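Local structure of phenylacetaldehyde dehydrogenase (Burkholderia cenocepacia, 4O5H) at residues Lys90-Glu95 and Trp145-Glu150; Ile166-Arg171 and Ser505-Tyr510; Val402-Ala407 and Val419-Pro424. The protein probably oxidises phenylacetaldehyde to phenylacetate, with NAD+ as the hydride acceptor. All blocks are in the same frame, centred on the assembly; numbering follows the deposited sequence. Where two conformers were deposited one is given.

In the fold
From the N terminus, interaction 1 closes first: it brings the start of helix 91-107 against the turn Trp145-Lys148, so the loop between them is almost wholly helical. Interaction 2 opens soon after, pairing the beginning of the long strand 166-181 with the C-terminal strand 501-509, and thereby encloses most of the chain. Nested inside that great loop, interaction 3 joins the end of strand 399-402 and the following loop to strand 419-425 in a different sheet. Interactions 1 and 2 are neighbours without touching, their centres about 23 Å apart. Interaction 3 lies far off, with centres about 49 Å and 57 Å from those of interactions 1 and 2.

Interaction 1. Residues Lys90-Glu95 and Trp145-Glu150; sequences KTTDRE and WATKIE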
# COMPACT_ATOMS: atom_id res chain seq x y z
N LYS A 90 23.31 14.61 5.56
CA LYS A 90 22.86 14.42 6.92
C LYS A 90 21.35 14.73 6.99
O LYS A 90 20.83 15.50 6.16
CB LYS A 90 23.62 15.35 7.85
CG LYS A 90 25.11 15.10 7.91
CD LYS A 90 25.81 16.19 8.72
CE LYS A 90 27.27 15.83 9.05
NZ LYS A 90 27.38 14.59 9.89
N THR A 91 20.65 14.13 7.93
CA THR A 91 19.29 14.50 8.22
C THR A 91 19.14 16.03 8.35
O THR A 91 18.18 16.61 7.84
CB THR A 91 18.74 13.84 9.50
OG1 THR A 91 19.60 14.15 10.59
CG2 THR A 91 18.59 12.33 9.33
N THR A 92 20.09 16.65 9.03
CA THR A 92 20.10 18.10 9.20
C THR A 92 20.31 18.87 7.90
O THR A 92 19.87 20.02 7.79
CB THR A 92 21.13 18.51 10.25
OG1 THR A 92 22.38 17.84 10.03
CG2 THR A 92 20.66 18.11 11.63
N ASP A 93 20.99 18.29 6.92
CA ASP A 93 21.13 18.92 5.60
C ASP A 93 19.77 18.95 4.89
O ASP A 93 19.37 19.96 4.32
CB ASP A 93 22.16 18.19 4.71
CG ASP A 93 23.58 18.22 5.25
OD1 ASP A 93 23.98 19.20 5.92
OD2 ASP A 93 24.30 17.24 5.03
N ARG A 94 19.06 17.83 4.91
CA ARG A 94 17.77 17.76 4.26
C ARG A 94 16.79 18.76 4.92
O ARG A 94 16.06 19.47 4.24
CB ARG A 94 17.19 16.33 4.31
CG ARG A 94 18.13 15.24 3.77
CD ARG A 94 17.43 13.94 3.37
NE ARG A 94 16.62 13.35 4.43
CZ ARG A 94 17.05 12.43 5.31
NH1 ARG A 94 18.32 12.00 5.26
NH2 ARG A 94 16.21 11.95 6.26
N GLU A 95 16.83 18.81 6.24
CA GLU A 95 16.00 19.72 7.02
C GLU A 95 16.27 21.16 6.59
O GLU A 95 15.33 21.91 6.27
CB GLU A 95 16.32 19.51 8.51
CG GLU A 95 15.60 20.43 9.48
CD GLU A 95 16.08 20.14 10.90
OE1 GLU A 95 17.25 20.44 11.21
OE2 GLU A 95 15.26 19.58 11.69
N TRP A 145 10.27 16.63 9.99
CA TRP A 145 10.35 15.18 10.08
C TRP A 145 11.70 14.62 9.66
O TRP A 145 12.05 13.52 10.09
CB TRP A 145 9.25 14.44 9.27
CG TRP A 145 7.94 14.38 10.01
CD1 TRP A 145 6.80 14.93 9.65
CD2 TRP A 145 7.70 13.73 11.28
NE1 TRP A 145 5.80 14.66 10.58
CE2 TRP A 145 6.34 13.92 11.59
CE3 TRP A 145 8.48 12.97 12.12
CZ2 TRP A 145 5.77 13.45 12.75
CZ3 TRP A 145 7.94 12.53 13.29
CH2 TRP A 145 6.59 12.74 13.59
N ALA A 146 12.48 15.38 8.89
CA ALA A 146 13.71 14.86 8.38
C ALA A 146 14.66 14.39 9.50
O ALA A 146 15.40 13.40 9.30
CB ALA A 146 14.39 15.87 7.49
N THR A 147 14.61 15.05 10.66
CA THR A 147 15.49 14.70 11.76
C THR A 147 14.84 13.78 12.80
O THR A 147 15.49 13.45 13.77
CB THR A 147 16.01 15.96 12.49
OG1 THR A 147 14.93 16.86 12.69
CG2 THR A 147 17.08 16.66 11.60
N LYS A 148 13.60 13.34 12.56
CA LYS A 148 12.80 12.67 13.57
C LYS A 148 12.20 11.35 13.07
O LYS A 148 11.20 10.86 13.63
CB LYS A 148 11.72 13.61 14.02
CG LYS A 148 12.27 14.87 14.68
CD LYS A 148 11.22 15.91 14.88
CE LYS A 148 11.82 17.25 15.34
NZ LYS A 148 12.65 17.88 14.27
N ILE A 149 12.79 10.76 12.05
CA ILE A 149 12.31 9.46 11.57
C ILE A 149 12.99 8.40 12.44
O ILE A 149 14.21 8.36 12.48
CB ILE A 149 12.65 9.28 10.11
CG1 ILE A 149 11.82 10.28 9.29
CG2 ILE A 149 12.31 7.87 9.62
CD1 ILE A 149 12.46 10.65 7.99
N GLU A 150 12.20 7.59 13.17
CA GLU A 150 12.76 6.67 14.13
C GLU A 150 12.34 5.24 13.85
O GLU A 150 11.23 4.99 13.49
CB GLU A 150 12.42 7.09 15.55
CG GLU A 150 13.06 8.43 15.86
CD GLU A 150 12.87 8.93 17.27
OE1 GLU A 150 12.14 8.28 18.09
OE2 GLU A 150 13.41 10.05 17.56
O HOH W 1 13.06 20.54 12.94
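Ala146 and Thr147 bear on the first turn of helix 91-107, with Glu95 taking the Thr147 hydroxyl. The Ala146 methyl points at the helix backbone: its CB is 3.9 Å from Thr91 O and about as near to Glu95 N, the two ends of a helical hydrogen bond. On the other side of the exchange, CG2 of Thr91 rests 3.4 Å from Ala146 O. In the conformer given, Arg94 NH2 is hydrogen-bonded to Ala200 O, and its approach to Ala146 O has too poor an angle to count.

Thr147 works with both branches. Its methyl fits among Thr91, Thr92 and Glu95: Thr147 CG2 comes within 3.7 Å of Thr91 OG1 and 3.9 Å of Thr92 CG2. On the other branch Thr147 OG1 donates to Glu95 OE2 at 2.9 Å, reaching the oxygen from above the carboxylate, 44° out of its plane. Glu95 gets there by stretching out fully, CG opposite the backbone N (chi1 177°) and the rest extended, crossing Thr147 at about a right angle. Lys148 completes the polar cluster: Lys148 NZ gives a hydrogen bond to Thr147 OG1, 3.0 Å away, and another to Gly144 O. A water then joins Lys148 NZ to Glu95 OE2, whose direct separation of 4.0 Å is too long for a salt bridge. The nearby positive charge would probably still favour the ionised carboxylate.

Lys90 is at the N-cap position of helix 91-107, its backbone N hydrogen-bonded to Asp93 OD2. Trp145 and Ile149 also touch Ile497 of helix 493-499. The arrangement is thus a surface helix-to-turn contact, the N-terminal turn of one helix packed on the type I beta turn Trp145-Lys148, between the region of helix 124-145 and strand 153-154.

Interaction 2. Residues Ile166-Arg171 and Ser505-Tyr510; sequences IFAYTR and SVMMNY
Tyr169 lies over Val506, its partner in a hydrogen-bonded pair of two antiparallel strands, and its side chain can be followed outward along that neighbour. At CB the chain turns so that CG sits between the backbone N and the carbonyl carbon (chi1 65°), which lays the ring face-on alongside the valine. CD1 is 4.0 Å from Val506 CB, CE1 comes within 3.5 Å of Val506 CG1, and on the other edge CE2 meets Val506 CG2. CZ is again close to Val506 CB. The result is a CH-pi contact over the ring face, Val506 CB standing 3.7 Å from the centroid and 18° off the normal. At the tip, Tyr169 OH touches two carbons, Val506 CG1 at 3.5 Å and Met508 CE at 3.8 Å; the methionine methyl lies at the edge of the ring, near its plane.

The backbones beneath are joined by four nearly straight hydrogen bonds. Phe167 and Met508 exchange one in each direction, and so do Tyr169 and Val506, with Val506 N to Tyr169 O at 2.8 Å. On the face that carries Ile166, Ala168 and Met507, Ile166 CG2 packs 3.6 Å from Met507 CG. Beyond the strand's end the Tyr510 ring presents its edge to Phe167 N.

Ser505 to Met508 also pair in parallel with a strand of the second subunit, and Ser505 OG bonds to Pro479 O there; Tyr169 packs on His455 of that same subunit. Strand 501-509 is therefore gripped along both edges, as in the oligomerisation arm of aldehyde dehydrogenases. Chemically, the directional bonds are made by main chain, which sets the register, while the side chains add mostly carbon packing, part of which faces the second subunit (Met507 on Leu478, Met508 on Val468 of that subunit).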
# COMPACT_ATOMS: atom_id res chain seq x y z
N ILE A 166 20.13 -12.00 21.38
CA ILE A 166 19.68 -11.41 20.13
C ILE A 166 19.51 -9.90 20.33
O ILE A 166 18.86 -9.49 21.28
CB ILE A 166 18.34 -12.02 19.70
CG1 ILE A 166 18.50 -13.52 19.45
CG2 ILE A 166 17.79 -11.31 18.49
CD1 ILE A 166 19.43 -13.87 18.30
N PHE A 167 20.13 -9.13 19.44
CA PHE A 167 19.93 -7.70 19.37
C PHE A 167 19.14 -7.43 18.09
O PHE A 167 19.62 -7.74 17.02
CB PHE A 167 21.27 -6.99 19.33
CG PHE A 167 21.18 -5.52 19.09
CD1 PHE A 167 20.54 -4.69 20.02
CD2 PHE A 167 21.75 -4.95 17.96
CE1 PHE A 167 20.46 -3.32 19.81
CE2 PHE A 167 21.68 -3.58 17.74
CZ PHE A 167 21.02 -2.76 18.66
N ALA A 168 17.94 -6.85 18.20
CA ALA A 168 17.01 -6.70 17.07
C ALA A 168 16.36 -5.33 17.02
O ALA A 168 16.05 -4.76 18.07
CB ALA A 168 15.93 -7.77 17.16
N TYR A 169 16.28 -4.76 15.82
CA TYR A 169 15.80 -3.42 15.59
C TYR A 169 15.33 -3.25 14.17
O TYR A 169 15.50 -4.12 13.37
CB TYR A 169 16.86 -2.38 15.93
CG TYR A 169 18.11 -2.38 15.06
CD1 TYR A 169 19.19 -3.22 15.34
CD2 TYR A 169 18.22 -1.52 13.98
CE1 TYR A 169 20.32 -3.22 14.53
CE2 TYR A 169 19.38 -1.51 13.17
CZ TYR A 169 20.42 -2.36 13.46
OH TYR A 169 21.55 -2.37 12.69
N THR A 170 14.61 -2.16 13.91
CA THR A 170 14.18 -1.77 12.59
C THR A 170 14.82 -0.44 12.19
O THR A 170 15.10 0.43 13.05
CB THR A 170 12.64 -1.68 12.44
OG1 THR A 170 12.15 -0.65 13.30
CG2 THR A 170 11.98 -3.00 12.80
N ARG A 171 15.12 -0.33 10.91
CA ARG A 171 15.62 0.89 10.27
C ARG A 171 14.62 1.34 9.29
O ARG A 171 13.99 0.51 8.61
CB ARG A 171 16.79 0.61 9.37
CG ARG A 171 18.05 0.28 10.04
CD ARG A 171 19.11 -0.26 9.08
NE ARG A 171 19.34 0.52 7.88
CZ ARG A 171 20.10 1.60 7.78
NH1 ARG A 171 20.78 2.09 8.82
NH2 ARG A 171 20.19 2.20 6.62
N SER A 505 14.19 -4.85 8.97
CA SER A 505 14.46 -5.46 10.26
C SER A 505 15.91 -5.99 10.29
O SER A 505 16.39 -6.53 9.31
CB SER A 505 13.50 -6.60 10.52
OG SER A 505 12.19 -6.11 10.67
N VAL A 506 16.58 -5.83 11.43
CA VAL A 506 17.93 -6.30 11.63
C VAL A 506 17.95 -7.15 12.90
O VAL A 506 17.45 -6.71 13.94
CB VAL A 506 18.90 -5.11 11.79
CG1 VAL A 506 20.34 -5.59 11.94
CG2 VAL A 506 18.79 -4.18 10.58
N MET A 507 18.54 -8.33 12.82
CA MET A 507 18.55 -9.24 13.94
C MET A 507 19.91 -9.88 14.05
O MET A 507 20.30 -10.67 13.21
CB MET A 507 17.47 -10.31 13.76
CG MET A 507 17.32 -11.27 14.93
SD MET A 507 16.16 -12.63 14.59
CE MET A 507 14.63 -12.21 15.34
N MET A 508 20.62 -9.54 15.12
CA MET A 508 22.00 -9.95 15.32
C MET A 508 22.10 -10.94 16.48
O MET A 508 21.70 -10.64 17.60
CB MET A 508 22.86 -8.77 15.65
CG MET A 508 22.78 -7.64 14.66
SD MET A 508 24.22 -6.56 14.74
CE MET A 508 23.80 -5.28 13.60
N ASN A 509 22.65 -12.11 16.20
CA ASN A 509 22.96 -13.06 17.24
C ASN A 509 24.38 -12.79 17.71
O ASN A 509 25.35 -13.05 16.97
CB ASN A 509 22.84 -14.47 16.72
CG ASN A 509 23.28 -15.52 17.73
OD1 ASN A 509 23.48 -15.28 18.90
ND2 ASN A 509 23.44 -16.72 17.22
N TYR A 510 24.51 -12.27 18.91
CA TYR A 510 25.82 -11.88 19.40
C TYR A 510 26.39 -12.86 20.44
O TYR A 510 27.29 -12.51 21.19
CB TYR A 510 25.76 -10.47 19.95
CG TYR A 510 24.87 -10.24 21.13
CD1 TYR A 510 25.36 -10.38 22.43
CD2 TYR A 510 23.55 -9.81 20.97
CE1 TYR A 510 24.55 -10.12 23.53
CE2 TYR A 510 22.74 -9.53 22.06
CZ TYR A 510 23.27 -9.67 23.33
OH TYR A 510 22.48 -9.45 24.40

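Interaction 3. Residues Val402-Ala407 and Val419-Pro424; sequences VDTTQA and VLVAMP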
# COMPACT_ATOMS: atom_id res chain seq x y z
N VAL A 402 -32.14 19.18 -7.41
CA VAL A 402 -33.05 18.51 -6.47
C VAL A 402 -33.97 17.55 -7.23
O VAL A 402 -33.93 17.47 -8.44
CB VAL A 402 -33.89 19.51 -5.67
CG1 VAL A 402 -32.98 20.41 -4.86
CG2 VAL A 402 -34.81 20.33 -6.56
N ASP A 403 -34.76 16.79 -6.48
CA ASP A 403 -35.61 15.74 -7.03
C ASP A 403 -34.76 14.67 -7.64
O ASP A 403 -35.14 14.01 -8.61
CB ASP A 403 -36.61 16.26 -8.07
CG ASP A 403 -37.60 17.29 -7.52
OD1 ASP A 403 -37.83 17.32 -6.31
OD2 ASP A 403 -38.14 18.05 -8.33
N THR A 404 -33.58 14.49 -7.08
CA THR A 404 -32.68 13.43 -7.54
C THR A 404 -32.93 12.15 -6.77
O THR A 404 -33.53 12.17 -5.71
CB THR A 404 -31.23 13.82 -7.34
OG1 THR A 404 -31.03 14.22 -5.98
CG2 THR A 404 -30.83 14.96 -8.26
N THR A 405 -32.49 11.02 -7.32
CA THR A 405 -32.56 9.73 -6.62
C THR A 405 -31.20 9.03 -6.70
O THR A 405 -30.37 9.36 -7.56
CB THR A 405 -33.57 8.78 -7.29
OG1 THR A 405 -33.10 8.48 -8.60
CG2 THR A 405 -34.96 9.41 -7.37
N GLN A 406 -31.00 8.02 -5.86
CA GLN A 406 -29.72 7.31 -5.82
C GLN A 406 -29.40 6.59 -7.12
O GLN A 406 -28.24 6.31 -7.38
CB GLN A 406 -29.68 6.31 -4.64
CG GLN A 406 -29.81 6.97 -3.26
CD GLN A 406 -28.61 7.85 -2.92
OE1 GLN A 406 -28.73 9.07 -2.80
NE2 GLN A 406 -27.43 7.21 -2.77
N ALA A 407 -30.40 6.32 -7.94
CA ALA A 407 -30.15 5.65 -9.22
C ALA A 407 -29.58 6.57 -10.30
O ALA A 407 -29.12 6.08 -11.32
CB ALA A 407 -31.45 5.02 -9.72
N VAL A 419 -21.46 21.24 -9.07
CA VAL A 419 -22.77 20.66 -9.18
C VAL A 419 -23.06 19.85 -7.92
O VAL A 419 -22.42 18.85 -7.64
CB VAL A 419 -22.84 19.72 -10.40
CG1 VAL A 419 -24.23 19.16 -10.57
CG2 VAL A 419 -22.39 20.45 -11.68
N LEU A 420 -24.11 20.27 -7.23
CA LEU A 420 -24.61 19.61 -6.02
C LEU A 420 -25.88 18.82 -6.33
O LEU A 420 -26.70 19.27 -7.12
CB LEU A 420 -24.95 20.66 -4.97
CG LEU A 420 -25.44 20.17 -3.60
CD1 LEU A 420 -24.39 19.35 -2.90
CD2 LEU A 420 -25.81 21.34 -2.72
N VAL A 421 -26.02 17.64 -5.72
CA VAL A 421 -27.30 16.96 -5.67
C VAL A 421 -27.73 16.96 -4.20
O VAL A 421 -26.89 16.75 -3.33
CB VAL A 421 -27.26 15.54 -6.26
CG1 VAL A 421 -26.88 15.60 -7.73
CG2 VAL A 421 -26.30 14.61 -5.50
N ALA A 422 -29.01 17.26 -3.94
CA ALA A 422 -29.46 17.38 -2.56
C ALA A 422 -30.78 16.66 -2.34
O ALA A 422 -31.75 16.88 -3.09
CB ALA A 422 -29.62 18.85 -2.21
N MET A 423 -30.82 15.86 -1.28
CA MET A 423 -31.98 15.00 -0.95
C MET A 423 -32.26 14.97 0.55
O MET A 423 -31.34 15.14 1.35
CB MET A 423 -31.71 13.57 -1.42
CG MET A 423 -31.70 13.40 -2.95
SD MET A 423 -30.61 12.07 -3.54
CE MET A 423 -29.04 12.88 -3.39
N PRO A 424 -33.52 14.72 0.93
CA PRO A 424 -33.91 14.62 2.32
C PRO A 424 -33.71 13.24 2.90
O PRO A 424 -33.59 12.27 2.18
CB PRO A 424 -35.40 14.97 2.27
CG PRO A 424 -35.86 14.42 0.94
CD PRO A 424 -34.69 14.66 0.02
O HOH W 2 -34.26 16.33 -3.77
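Thr404 and Met423 form the heart of this contact, crossing at about a right angle. The Thr404 hydroxyl is set deep among the methionine atoms: Thr404 OG1 lies 3.2 Å from Met423 CG, with SD and CE nearly as close. The bend at the end of the methionine (chi3 -77°) folds CE back beside that oxygen, which is buried and has no hydrogen-bonding partner in the model. The Thr404 methyl faces the other way along the strand, CG2 meeting Val421 CG1 at 4.0 Å. Gln406 approaches from further down the loop, its OE1 3.6 Å from Met423 SD.

One shell out, Gln406 is held at both ends of its amide, OE1 by Tyr324 OH and NE2 by Asp437 OD2. Tyr324 also packs on Met423, so it touches both partners. Val411 of helix 409-412 lies against Thr404, Gln406 and Val421. Between the main chains a water bridges the gap, accepting from Asp403 N at 2.8 Å and donating to Ala422 O at 2.7 Å. It takes over just where direct strand pairing, still present between Leu420 and Leu401, gives out.

This is the exit loop of a beta-alpha-beta crossover: strands 399-402 and 419-425 are parallel neighbours, linked through short helix 409-412, in the sheet of the aldehyde dehydrogenase catalytic domain.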